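Local coordinates for protein aspartate-semialdehyde dehydrogenase (Thermus thermophilus, PDB 2YV3) that probably catalyses the NADPH-dependent reductive dephosphorylation of L-aspartyl-4-phosphate to L-aspartate semialdehyde, a step towards lysine, methionine and threonine, at residues R31-P36 with P51-P56; V62-A67 with L87-S92; N124-I129 with R236-A241; Q142-I147 with S243-R248; V250-A255 with N301-F306. One frame throughout, in Å; residues are numbered along the deposited sequence.

Contacts 1 and 2 lie in the mixed sheet of the NAD-binding domain, their centres about 14 Å apart, and follow each other along the chain. Contact 3 comes close to the middle of the subunit, where the start of helix 125-141 meets strand 237-246. Contact 4 shares that strand, and its segments alternate with those of contact 3 along the chain. Contact 5 uses the neighbouring strand 302-310 of the same sheet; its centre is about 10 Å from that of contact 4 and about 47 Å from that of contact 1. Contacts 3, 4 and 5 all touch the second subunit. H238 of the predicted catalytic pair is thus carried by the dimerisation-domain sheet itself.

Contact 1 (R31-P36 with P51-P56); sequences RLYASP and PVEPLP
In the Rossmann-type sheet of the NAD-binding domain, Y33 and A34 of strand 31-34 run parallel to E53 and P54 of strand 48-54. E53 sits in a two-way backbone grip: its N donates to L32 O at 3.0 Å, and its O accepts from A34 N at 2.9 Å, a bond of 164° at the hydrogen. On the face carrying Y33, the ring slants against the aliphatic part of E53, CE1 lying 3.5 Å from E53 CB. A chi1 of -75° sets CG of Y33 beside its own backbone N and swings the ring alongside E53 CB and L55 CD2. L55 CD2 also comes to 3.4 Å from Y33 CB, the two side chains at about a right angle. Replacing Y33 with alanine would probably open a gap beside L55 CD2 and uncover E53 CB. On the other face, A34 is small enough for V52 CG1 to lie 3.5 Å from A34 CB. V52 and L32 both reach L43 of strand 42-45 and A8, near the predicted NADP-binding loop. L55 lies against I73 and W81 of helix 70-83, and Y33 rests on A4 of the central strand 3-6.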
# COMPACT_ATOMS: atom_id res chain seq x y z
N ARG A 31 5.76 17.46 -34.58
CA ARG A 31 5.55 16.15 -35.21
C ARG A 31 5.13 15.02 -34.28
O ARG A 31 5.85 14.65 -33.35
CB ARG A 31 6.81 15.74 -35.97
CG ARG A 31 7.11 16.61 -37.18
CD ARG A 31 8.42 16.20 -37.81
NE ARG A 31 8.62 16.84 -39.10
CZ ARG A 31 8.03 16.46 -40.23
NH1 ARG A 31 7.20 15.43 -40.24
NH2 ARG A 31 8.28 17.12 -41.36
N LEU A 32 3.94 14.48 -34.54
CA LEU A 32 3.39 13.39 -33.76
C LEU A 32 3.49 12.09 -34.53
O LEU A 32 3.08 12.01 -35.68
CB LEU A 32 1.93 13.68 -33.44
CG LEU A 32 1.70 15.01 -32.73
CD1 LEU A 32 0.29 14.95 -32.09
CD2 LEU A 32 2.81 15.28 -31.68
N TYR A 33 4.03 11.06 -33.89
CA TYR A 33 4.21 9.77 -34.54
C TYR A 33 3.67 8.58 -33.73
O TYR A 33 3.89 8.47 -32.52
CB TYR A 33 5.70 9.55 -34.83
CG TYR A 33 6.23 10.35 -36.00
CD1 TYR A 33 5.90 10.01 -37.32
CD2 TYR A 33 7.07 11.45 -35.79
CE1 TYR A 33 6.39 10.72 -38.39
CE2 TYR A 33 7.56 12.17 -36.87
CZ TYR A 33 7.21 11.80 -38.16
OH TYR A 33 7.69 12.52 -39.23
N ALA A 34 2.97 7.69 -34.41
CA ALA A 34 2.41 6.50 -33.78
C ALA A 34 2.64 5.33 -34.72
O ALA A 34 2.93 5.52 -35.90
CB ALA A 34 0.92 6.67 -33.53
N SER A 35 2.54 4.11 -34.20
CA SER A 35 2.70 2.93 -35.03
C SER A 35 1.40 2.83 -35.82
O SER A 35 0.36 3.32 -35.38
CB SER A 35 2.88 1.67 -34.17
OG SER A 35 1.68 1.34 -33.47
N PRO A 36 1.44 2.20 -36.99
CA PRO A 36 0.23 2.07 -37.81
C PRO A 36 -1.14 2.18 -37.11
O PRO A 36 -1.97 2.98 -37.55
CB PRO A 36 0.45 0.75 -38.53
CG PRO A 36 1.93 0.85 -38.86
CD PRO A 36 2.53 1.36 -37.54
N PRO A 51 -2.05 16.29 -36.91
CA PRO A 51 -2.12 14.91 -37.39
C PRO A 51 -1.10 14.00 -36.72
O PRO A 51 -0.16 14.49 -36.10
CB PRO A 51 -1.86 15.06 -38.89
CG PRO A 51 -0.86 16.17 -38.93
CD PRO A 51 -1.43 17.17 -37.93
N VAL A 52 -1.31 12.69 -36.85
CA VAL A 52 -0.43 11.67 -36.27
C VAL A 52 0.07 10.73 -37.36
O VAL A 52 -0.65 9.85 -37.80
CB VAL A 52 -1.18 10.80 -35.21
CG1 VAL A 52 -0.23 9.77 -34.60
CG2 VAL A 52 -1.77 11.69 -34.13
N GLU A 53 1.30 10.92 -37.79
CA GLU A 53 1.86 10.09 -38.84
C GLU A 53 2.29 8.74 -38.31
O GLU A 53 2.73 8.61 -37.18
CB GLU A 53 3.09 10.77 -39.44
CG GLU A 53 2.88 12.24 -39.70
CD GLU A 53 1.51 12.51 -40.29
OE1 GLU A 53 1.25 12.03 -41.42
OE2 GLU A 53 0.71 13.19 -39.61
N PRO A 54 2.13 7.68 -39.13
CA PRO A 54 2.55 6.37 -38.63
C PRO A 54 4.05 6.38 -38.82
O PRO A 54 4.56 7.11 -39.66
CB PRO A 54 1.83 5.40 -39.57
CG PRO A 54 1.79 6.17 -40.86
CD PRO A 54 1.42 7.57 -40.42
N LEU A 55 4.77 5.60 -38.03
CA LEU A 55 6.22 5.58 -38.15
C LEU A 55 6.73 4.93 -39.42
O LEU A 55 6.39 3.78 -39.72
CB LEU A 55 6.85 4.92 -36.93
CG LEU A 55 7.06 5.92 -35.79
CD1 LEU A 55 7.97 5.32 -34.74
CD2 LEU A 55 7.67 7.20 -36.36
N PRO A 56 7.55 5.67 -40.20
CA PRO A 56 8.18 5.27 -41.47
C PRO A 56 9.53 4.59 -41.31
O PRO A 56 10.45 5.19 -40.77
CB PRO A 56 8.31 6.59 -42.20
CG PRO A 56 8.68 7.53 -41.09
CD PRO A 56 7.68 7.13 -40.00
O HOH W 1 2.51 15.68 -37.40

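Contact 2 (V62-A67 with L87-S92); sequences VDLVLA and LVVDNS
V65 and A67 are each tied to strand 87-90 through both their N and their O. V65 N donates to L87 O at 2.8 Å, almost straight at 172°, and V65 O accepts from V89 N at 3.0 Å. A67 N reaches V89 O with a more bent geometry (139°), while N91 N returns to A67 O at 2.8 Å. A fifth bond, from L87 N to D63 O at 2.9 Å, fastens the start of the ladder. This regular parallel pairing belongs to the beta-alpha-beta unit in which helix 70-83 connects strand 64-67 to strand 87-90.

The two polar side chains at the ends have their partners outside the pair: D63 OD1 forms a salt bridge with R2, and N91 OD1 is hydrogen-bonded to N122. N91 also lies close to V12 and R96, predicted to bind NADP and phosphate.

Most of the remaining packing is apolar, as befits largely buried strands. L64 and L87 lie side by side and point the same way. L64 CG is turned opposite its own nitrogen (chi1 -178°), and chi2 then turns CD1 towards L87, 3.5 Å from L87 CB; the same methyl of L64 is 4.3 Å from V89 CG2. On the opposite face A67 leaves room for the carboxylate of D90, whose OD1 is 3.3 Å from A67 CB.

The leucine-rich face, with L64, L87 and V89, packs under helix 319-327, where I323 meets L64 and V89. The other face, with V65, V88 and D90, is covered by W81, A82 and S74 of helix 70-83. Strand 3-6 flanks strand 64-67, and strand 119-121 bonds to V88.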
# COMPACT_ATOMS: atom_id res chain seq x y z
N VAL A 62 13.91 15.28 -37.63
CA VAL A 62 13.76 16.10 -36.44
C VAL A 62 14.97 16.35 -35.52
O VAL A 62 15.93 15.58 -35.48
CB VAL A 62 12.59 15.53 -35.59
CG1 VAL A 62 13.11 14.54 -34.57
CG2 VAL A 62 11.80 16.65 -34.97
N ASP A 63 14.88 17.47 -34.81
CA ASP A 63 15.89 17.94 -33.86
C ASP A 63 15.83 17.16 -32.55
O ASP A 63 16.86 16.83 -31.95
CB ASP A 63 15.62 19.40 -33.53
CG ASP A 63 16.50 20.33 -34.30
OD1 ASP A 63 16.06 21.46 -34.60
OD2 ASP A 63 17.64 19.92 -34.59
N LEU A 64 14.62 16.88 -32.11
CA LEU A 64 14.42 16.19 -30.86
C LEU A 64 13.32 15.16 -30.99
O LEU A 64 12.27 15.42 -31.59
CB LEU A 64 14.07 17.21 -29.78
CG LEU A 64 13.86 16.68 -28.36
CD1 LEU A 64 15.19 16.41 -27.69
CD2 LEU A 64 13.07 17.73 -27.59
N VAL A 65 13.56 13.99 -30.42
CA VAL A 65 12.58 12.91 -30.46
C VAL A 65 12.21 12.47 -29.04
O VAL A 65 13.06 11.97 -28.29
CB VAL A 65 13.13 11.71 -31.24
CG1 VAL A 65 14.41 11.27 -30.61
CG2 VAL A 65 12.12 10.57 -31.24
N LEU A 66 10.95 12.66 -28.66
CA LEU A 66 10.52 12.26 -27.34
C LEU A 66 9.69 10.98 -27.43
O LEU A 66 8.48 11.02 -27.59
CB LEU A 66 9.71 13.38 -26.68
CG LEU A 66 10.56 14.54 -26.14
CD1 LEU A 66 10.26 15.83 -26.88
CD2 LEU A 66 10.27 14.73 -24.66
N ALA A 67 10.39 9.85 -27.31
CA ALA A 67 9.78 8.53 -27.41
C ALA A 67 9.03 7.99 -26.18
O ALA A 67 9.60 7.90 -25.09
CB ALA A 67 10.85 7.54 -27.80
N LEU A 87 18.01 14.41 -30.97
CA LEU A 87 18.33 14.02 -29.60
C LEU A 87 17.22 13.09 -29.17
O LEU A 87 16.05 13.44 -29.30
CB LEU A 87 18.34 15.22 -28.65
CG LEU A 87 19.09 14.81 -27.38
CD1 LEU A 87 20.57 15.20 -27.58
CD2 LEU A 87 18.53 15.47 -26.14
N VAL A 88 17.56 11.91 -28.67
CA VAL A 88 16.52 10.96 -28.29
C VAL A 88 16.33 10.70 -26.80
O VAL A 88 17.23 10.22 -26.11
CB VAL A 88 16.70 9.59 -28.98
CG1 VAL A 88 15.44 8.75 -28.77
CG2 VAL A 88 17.00 9.78 -30.47
N VAL A 89 15.14 11.03 -26.32
CA VAL A 89 14.74 10.82 -24.95
C VAL A 89 13.65 9.77 -25.04
O VAL A 89 12.59 9.98 -25.65
CB VAL A 89 14.18 12.11 -24.33
CG1 VAL A 89 14.09 11.95 -22.83
CG2 VAL A 89 15.06 13.29 -24.68
N ASP A 90 13.91 8.62 -24.43
CA ASP A 90 12.96 7.52 -24.45
C ASP A 90 12.44 7.18 -23.05
O ASP A 90 13.22 7.00 -22.13
CB ASP A 90 13.65 6.30 -25.08
CG ASP A 90 12.77 5.07 -25.08
OD1 ASP A 90 11.68 5.10 -25.69
OD2 ASP A 90 13.18 4.05 -24.47
N ASN A 91 11.11 7.12 -22.91
CA ASN A 91 10.50 6.76 -21.62
C ASN A 91 10.35 5.25 -21.48
O ASN A 91 9.80 4.75 -20.49
CB ASN A 91 9.11 7.39 -21.45
CG ASN A 91 8.42 6.92 -20.17
OD1 ASN A 91 8.89 7.18 -19.06
ND2 ASN A 91 7.30 6.21 -20.32
N SER A 92 10.82 4.50 -22.47
CA SER A 92 10.70 3.06 -22.41
C SER A 92 11.92 2.51 -21.73
O SER A 92 12.85 3.25 -21.41
CB SER A 92 10.60 2.46 -23.82
OG SER A 92 11.88 2.14 -24.33

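Contact 3 (N124-I129 with R236-A241); sequences NCTTAI and RAHAEA
The helical turn that brings C125 to the ring of H238 is closed by a backbone hydrogen bond from A128 N to N124 O at 3.2 Å. C125 and H238 form the predicted catalytic pair of the active site, acyl-thioester nucleophile and proton acceptor. C125 lies at the N-terminus of helix 125-141, with N124 at the N-cap position, and H238 on strand 237-246, which the first turn of the helix crosses.

E240 suits its place on the same strand because its chain is extended beyond CG, long enough to carry the carboxylate up to the helix. Its OE2 lies 3.6 Å from T126 CG2. T126 O and E240 OE2, 2.8 Å apart, are two acceptors with no hydrogen bond between them. I129 comes from the opposite direction, so its CG1 meets E240 OE2 at 3.4 Å while its CD1 lies 4.2 Å from H238 O. Shortening E240 to alanine would probably open a gap beneath I129 CG1 and T126 CG2 and take away the carboxylate that lies against this turn.

Around the pair, T126 neighbours Q152, a predicted substrate residue, and H238 touches Q311, predicted to bind NADP. The strand also reaches the dimer interface, where A239 packs on V191 of the second subunit.

H238 CG lies beside its own backbone N (chi1 -82°), with the ring directed towards the helix. T126 OG1 lies 3.8 Å from H238 ND1, and T126 N lies in the ring plane beyond the edge. At that edge also stands the sulfur of C125, 89° off the ring normal and 4.2 Å from the H238 centroid, with C125 SG facing CE1.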
# COMPACT_ATOMS: atom_id res chain seq x y z
N ASN A 124 12.22 5.07 -14.68
CA ASN A 124 10.92 4.45 -14.45
C ASN A 124 10.04 5.42 -13.71
O ASN A 124 10.50 6.44 -13.25
CB ASN A 124 11.04 3.18 -13.63
CG ASN A 124 9.72 2.42 -13.55
OD1 ASN A 124 9.26 2.06 -12.46
ND2 ASN A 124 9.11 2.18 -14.71
N CYS A 125 8.76 5.08 -13.58
CA CYS A 125 7.84 5.95 -12.87
C CYS A 125 8.21 5.95 -11.39
O CYS A 125 8.69 6.95 -10.84
CB CYS A 125 6.41 5.42 -13.05
SG CYS A 125 6.28 3.64 -12.66
N THR A 126 7.98 4.80 -10.78
CA THR A 126 8.24 4.58 -9.37
C THR A 126 9.59 5.11 -8.89
O THR A 126 9.70 5.52 -7.73
CB THR A 126 8.16 3.07 -9.04
OG1 THR A 126 6.89 2.56 -9.46
CG2 THR A 126 8.29 2.84 -7.56
N THR A 127 10.59 5.11 -9.78
CA THR A 127 11.94 5.58 -9.46
C THR A 127 12.10 7.09 -9.49
O THR A 127 12.73 7.67 -8.61
CB THR A 127 13.00 4.98 -10.42
OG1 THR A 127 13.19 3.58 -10.15
CG2 THR A 127 14.32 5.68 -10.24
N ALA A 128 11.52 7.72 -10.51
CA ALA A 128 11.59 9.16 -10.66
C ALA A 128 11.15 9.85 -9.38
O ALA A 128 11.98 10.46 -8.67
CB ALA A 128 10.73 9.60 -11.82
N ILE A 129 9.86 9.74 -9.05
CA ILE A 129 9.38 10.40 -7.84
C ILE A 129 10.17 10.02 -6.60
O ILE A 129 10.62 10.90 -5.87
CB ILE A 129 7.85 10.17 -7.60
CG1 ILE A 129 7.63 9.22 -6.42
CG2 ILE A 129 7.17 9.68 -8.88
CD1 ILE A 129 6.51 9.66 -5.50
N ARG A 236 -4.34 7.93 -11.53
CA ARG A 236 -2.99 8.27 -11.97
C ARG A 236 -1.86 8.58 -10.99
O ARG A 236 -0.78 8.95 -11.45
CB ARG A 236 -3.09 9.43 -12.98
CG ARG A 236 -4.21 10.45 -12.68
CD ARG A 236 -4.32 11.48 -13.80
NE ARG A 236 -3.08 12.24 -13.95
CZ ARG A 236 -2.73 12.90 -15.05
NH1 ARG A 236 -3.52 12.89 -16.13
NH2 ARG A 236 -1.60 13.57 -15.08
N ALA A 237 -2.05 8.41 -9.68
CA ALA A 237 -0.98 8.73 -8.72
C ALA A 237 -0.26 7.58 -7.98
O ALA A 237 -0.89 6.73 -7.36
CB ALA A 237 -1.52 9.73 -7.69
N HIS A 238 1.06 7.58 -8.03
CA HIS A 238 1.82 6.53 -7.34
C HIS A 238 2.17 6.85 -5.89
O HIS A 238 2.70 7.91 -5.60
CB HIS A 238 3.14 6.25 -8.07
CG HIS A 238 3.01 5.32 -9.24
ND1 HIS A 238 4.09 4.99 -10.03
CD2 HIS A 238 1.94 4.68 -9.76
CE1 HIS A 238 3.69 4.18 -10.99
NE2 HIS A 238 2.39 3.97 -10.85
N ALA A 239 1.88 5.93 -4.98
CA ALA A 239 2.21 6.11 -3.57
C ALA A 239 3.31 5.13 -3.15
O ALA A 239 3.39 4.01 -3.67
CB ALA A 239 0.99 5.90 -2.72
N GLU A 240 4.18 5.53 -2.24
CA GLU A 240 5.22 4.61 -1.80
C GLU A 240 5.79 4.89 -0.41
O GLU A 240 6.56 5.83 -0.22
CB GLU A 240 6.36 4.53 -2.84
CG GLU A 240 6.62 5.82 -3.62
CD GLU A 240 7.87 5.75 -4.49
OE1 GLU A 240 8.99 5.60 -3.94
OE2 GLU A 240 7.74 5.85 -5.73
N ALA A 241 5.39 4.08 0.57
CA ALA A 241 5.88 4.24 1.93
C ALA A 241 7.36 3.90 1.91
O ALA A 241 7.74 2.75 1.65
CB ALA A 241 5.13 3.31 2.88

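Contact 4 (Q142-I147 with S243-R248); sequences QAKRVI and SVEFAR
R145 lies beside E245, both side chains pointing the same way on one face of this antiparallel pair of strands in the dimerisation domain. Its CB is 3.8 Å from E245 CB, so the two start in contact at the sheet. Bends at chi2 and chi3 then bring R145 NE to 2.9 Å from E245 OE1; the guanidinium and carboxylate planes are 39° apart. At the tip, R145 NH2 forms a salt bridge with E245 OE1 at 2.8 Å and comes equally near OE2, 2.9 Å away, although the position of OE1 is doubtful. Glutamate and arginine suit this spot because the two chains set off together at CB, and their length lets the charged ends meet.

The backbones are joined by E245 N to R145 O (2.9 Å), I147 N to S243 O (3.1 Å) and A247 N to Q142 O (2.7 Å). On the buried face, V244 CG1 is 3.5 Å from A143 CB, and L134 of helix 125-141 covers V146 and V244.

R145 of the second subunit comes near the same charges, its NH2 making a long, weak ion pair with E245 OE2. The carboxylate would therefore probably temper the repulsion between the two facing arginines where the subunits meet.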
# COMPACT_ATOMS: atom_id res chain seq x y z
N GLN A 142 23.59 10.52 3.23
CA GLN A 142 24.13 9.25 2.76
C GLN A 142 23.33 8.05 3.27
O GLN A 142 23.41 7.68 4.44
CB GLN A 142 25.60 9.07 3.16
CG GLN A 142 26.60 9.74 2.23
CD GLN A 142 27.84 8.89 2.00
OE1 GLN A 142 27.73 7.71 1.61
NE2 GLN A 142 29.02 9.47 2.22
N ALA A 143 22.56 7.45 2.38
CA ALA A 143 21.76 6.30 2.73
C ALA A 143 22.62 5.06 2.57
O ALA A 143 23.78 5.13 2.16
CB ALA A 143 20.53 6.23 1.81
N LYS A 144 22.06 3.91 2.91
CA LYS A 144 22.75 2.65 2.80
C LYS A 144 21.72 1.54 2.75
O LYS A 144 22.07 0.39 2.50
CB LYS A 144 23.67 2.43 4.00
CG LYS A 144 23.44 3.34 5.21
CD LYS A 144 24.05 2.75 6.48
CE LYS A 144 25.54 2.44 6.33
NZ LYS A 144 26.00 1.48 7.38
N ARG A 145 20.46 1.89 2.97
CA ARG A 145 19.40 0.88 2.99
C ARG A 145 17.98 1.43 2.83
O ARG A 145 17.49 2.11 3.73
CB ARG A 145 19.51 0.10 4.31
CG ARG A 145 19.27 -1.39 4.20
CD ARG A 145 20.23 -2.17 5.08
NE ARG A 145 19.96 -2.01 6.50
CZ ARG A 145 20.73 -2.53 7.47
NH1 ARG A 145 21.81 -3.24 7.16
NH2 ARG A 145 20.40 -2.34 8.74
N VAL A 146 17.32 1.15 1.71
CA VAL A 146 15.94 1.61 1.48
C VAL A 146 14.95 0.45 1.30
O VAL A 146 15.21 -0.50 0.57
CB VAL A 146 15.81 2.52 0.24
CG1 VAL A 146 14.41 3.15 0.21
CG2 VAL A 146 16.89 3.61 0.26
N ILE A 147 13.82 0.55 1.98
CA ILE A 147 12.78 -0.47 1.94
C ILE A 147 11.44 0.14 1.54
O ILE A 147 10.70 0.60 2.40
CB ILE A 147 12.65 -1.13 3.32
CG1 ILE A 147 14.03 -1.59 3.77
CG2 ILE A 147 11.66 -2.29 3.27
CD1 ILE A 147 14.08 -2.14 5.17
N SER A 243 11.44 3.96 3.59
CA SER A 243 12.19 3.80 4.84
C SER A 243 13.65 3.78 4.45
O SER A 243 14.00 3.31 3.37
CB SER A 243 11.80 2.51 5.52
OG SER A 243 10.40 2.46 5.71
N VAL A 244 14.51 4.29 5.32
CA VAL A 244 15.93 4.33 5.02
C VAL A 244 16.81 4.28 6.26
O VAL A 244 16.40 4.68 7.35
CB VAL A 244 16.31 5.65 4.27
CG1 VAL A 244 17.64 5.49 3.61
CG2 VAL A 244 15.26 6.04 3.27
N GLU A 245 18.02 3.79 6.07
CA GLU A 245 18.99 3.75 7.15
C GLU A 245 20.09 4.68 6.63
O GLU A 245 20.51 4.56 5.48
CB GLU A 245 19.52 2.32 7.35
CG GLU A 245 20.45 2.17 8.56
CD GLU A 245 20.89 0.73 8.80
OE1 GLU A 245 21.38 0.08 7.84
OE2 GLU A 245 20.74 0.26 9.95
N PHE A 246 20.52 5.63 7.46
CA PHE A 246 21.52 6.60 7.04
C PHE A 246 22.91 6.47 7.64
O PHE A 246 23.14 5.71 8.59
CB PHE A 246 21.00 8.00 7.31
CG PHE A 246 19.79 8.35 6.52
CD1 PHE A 246 19.91 8.79 5.20
CD2 PHE A 246 18.52 8.23 7.07
CE1 PHE A 246 18.78 9.10 4.44
CE2 PHE A 246 17.38 8.54 6.32
CZ PHE A 246 17.52 8.97 5.00
N ALA A 247 23.84 7.21 7.06
CA ALA A 247 25.21 7.22 7.54
C ALA A 247 25.25 8.24 8.65
O ALA A 247 25.65 7.94 9.78
CB ALA A 247 26.16 7.64 6.42
N ARG A 248 24.81 9.45 8.30
CA ARG A 248 24.77 10.56 9.23
C ARG A 248 23.48 10.54 10.02
O ARG A 248 22.45 10.06 9.53
CB ARG A 248 24.88 11.88 8.47
CG ARG A 248 26.05 11.94 7.52
CD ARG A 248 25.53 12.39 6.16
NE ARG A 248 26.57 12.53 5.16
CZ ARG A 248 27.42 11.56 4.84
NH1 ARG A 248 27.35 10.39 5.45
NH2 ARG A 248 28.34 11.78 3.91

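Contact 5 (V250-A255 with N301-F306); sequences VTPEAA and NGLDFF
V250 and L303 cross obliquely, each pointing at the other's segment, and form the apolar heart of the contact: V250 CG1 lies 3.3 Å from L303 CD1. The leucine projects from strand 302-310 towards the turn before helix 252-259. Its CD1 also meets A255 CB at 3.9 Å, and its CD2 lies 4.3 Å from P252 CD, so the two methyls of one leucine are divided between the helix's proline and its alanine. Alanine suits the helix side because a small residue lets the leucine close in, while the branched valine fills the space nearer the strand's start.

N301 approaches V250 from another direction. With its CG opposite the backbone N (chi1 -173°), its OD1 accepts V250 N at 2.9 Å, a bond of 163° at the hydrogen, in the carbonyl plane and on a lone pair. V250 CG2 lies beside the same oxygen. The other end of the amide, ND2, donates to R248 O and weakly to F246 O, so the two ends of one amide hold two neighbouring pieces of chain, V250 through OD1 and R248 through ND2. Beyond V250, T251 O accepts from both A254 N and A255 N.

Helix 252-259 lies against one side of the sheet, with P252 resting on I293 and K295 of strand 288-295. V250 and A255 also touch F141 of helix 125-141, and L303 lies beside F246 on the adjacent strand 237-246.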
# COMPACT_ATOMS: atom_id res chain seq x y z
N VAL A 250 20.11 11.32 11.30
CA VAL A 250 19.00 12.03 10.70
C VAL A 250 18.30 12.78 11.77
O VAL A 250 18.63 12.66 12.95
CB VAL A 250 17.94 11.14 10.04
CG1 VAL A 250 17.84 11.51 8.58
CG2 VAL A 250 18.26 9.68 10.24
N THR A 251 17.31 13.52 11.33
CA THR A 251 16.50 14.35 12.19
C THR A 251 15.28 14.65 11.35
O THR A 251 15.40 15.18 10.23
CB THR A 251 17.25 15.66 12.50
OG1 THR A 251 18.66 15.46 12.26
CG2 THR A 251 17.04 16.08 13.94
N PRO A 252 14.09 14.26 11.82
CA PRO A 252 12.96 14.59 10.96
C PRO A 252 12.92 16.11 10.73
O PRO A 252 12.38 16.58 9.73
CB PRO A 252 11.76 14.05 11.74
CG PRO A 252 12.32 13.65 13.10
CD PRO A 252 13.71 13.25 12.81
N GLU A 253 13.54 16.86 11.65
CA GLU A 253 13.60 18.31 11.51
C GLU A 253 14.75 18.79 10.64
O GLU A 253 14.79 19.96 10.27
CB GLU A 253 13.66 19.00 12.88
CG GLU A 253 14.46 18.27 13.95
CD GLU A 253 13.68 17.13 14.62
OE1 GLU A 253 12.62 17.42 15.24
OE2 GLU A 253 14.11 15.96 14.52
N ALA A 254 15.67 17.90 10.30
CA ALA A 254 16.78 18.30 9.44
C ALA A 254 16.47 17.86 8.02
O ALA A 254 16.91 18.48 7.05
CB ALA A 254 18.08 17.67 9.93
N ALA A 255 15.70 16.78 7.89
CA ALA A 255 15.33 16.29 6.57
C ALA A 255 14.25 17.19 5.99
O ALA A 255 14.11 17.30 4.77
CB ALA A 255 14.82 14.85 6.66
N ASN A 301 19.33 4.53 12.88
CA ASN A 301 19.49 5.88 12.35
C ASN A 301 18.67 5.91 11.06
O ASN A 301 19.20 5.92 9.96
CB ASN A 301 20.96 6.22 12.08
CG ASN A 301 21.16 7.68 11.69
OD1 ASN A 301 20.41 8.55 12.12
ND2 ASN A 301 22.17 7.94 10.90
N GLY A 302 17.36 5.89 11.23
CA GLY A 302 16.49 5.86 10.08
C GLY A 302 15.36 6.85 10.08
O GLY A 302 15.16 7.63 11.02
N LEU A 303 14.60 6.78 8.99
CA LEU A 303 13.47 7.65 8.72
C LEU A 303 12.39 6.93 7.94
O LEU A 303 12.69 6.15 7.04
CB LEU A 303 13.92 8.84 7.88
CG LEU A 303 14.43 10.13 8.49
CD1 LEU A 303 14.82 11.02 7.35
CD2 LEU A 303 13.35 10.80 9.32
N ASP A 304 11.14 7.22 8.28
CA ASP A 304 10.01 6.65 7.57
C ASP A 304 9.20 7.78 6.94
O ASP A 304 8.54 8.54 7.65
CB ASP A 304 9.11 5.88 8.53
CG ASP A 304 9.76 4.61 9.06
OD1 ASP A 304 10.73 4.75 9.82
OD2 ASP A 304 9.30 3.48 8.71
N PHE A 305 9.26 7.93 5.62
CA PHE A 305 8.47 8.96 4.98
C PHE A 305 7.53 8.33 3.97
O PHE A 305 7.63 7.14 3.70
CB PHE A 305 9.33 10.03 4.29
CG PHE A 305 10.58 9.50 3.64
CD1 PHE A 305 11.70 9.17 4.41
CD2 PHE A 305 10.66 9.38 2.25
CE1 PHE A 305 12.88 8.73 3.82
CE2 PHE A 305 11.84 8.94 1.64
CZ PHE A 305 12.95 8.62 2.44
N PHE A 306 6.59 9.13 3.46
CA PHE A 306 5.59 8.69 2.48
C PHE A 306 5.74 9.66 1.31
O PHE A 306 6.04 10.82 1.50
CB PHE A 306 4.18 8.80 3.07
CG PHE A 306 3.12 8.06 2.29
CD1 PHE A 306 3.12 6.67 2.25
CD2 PHE A 306 2.15 8.76 1.58
CE1 PHE A 306 2.16 5.98 1.51
CE2 PHE A 306 1.18 8.07 0.83
CZ PHE A 306 1.20 6.67 0.80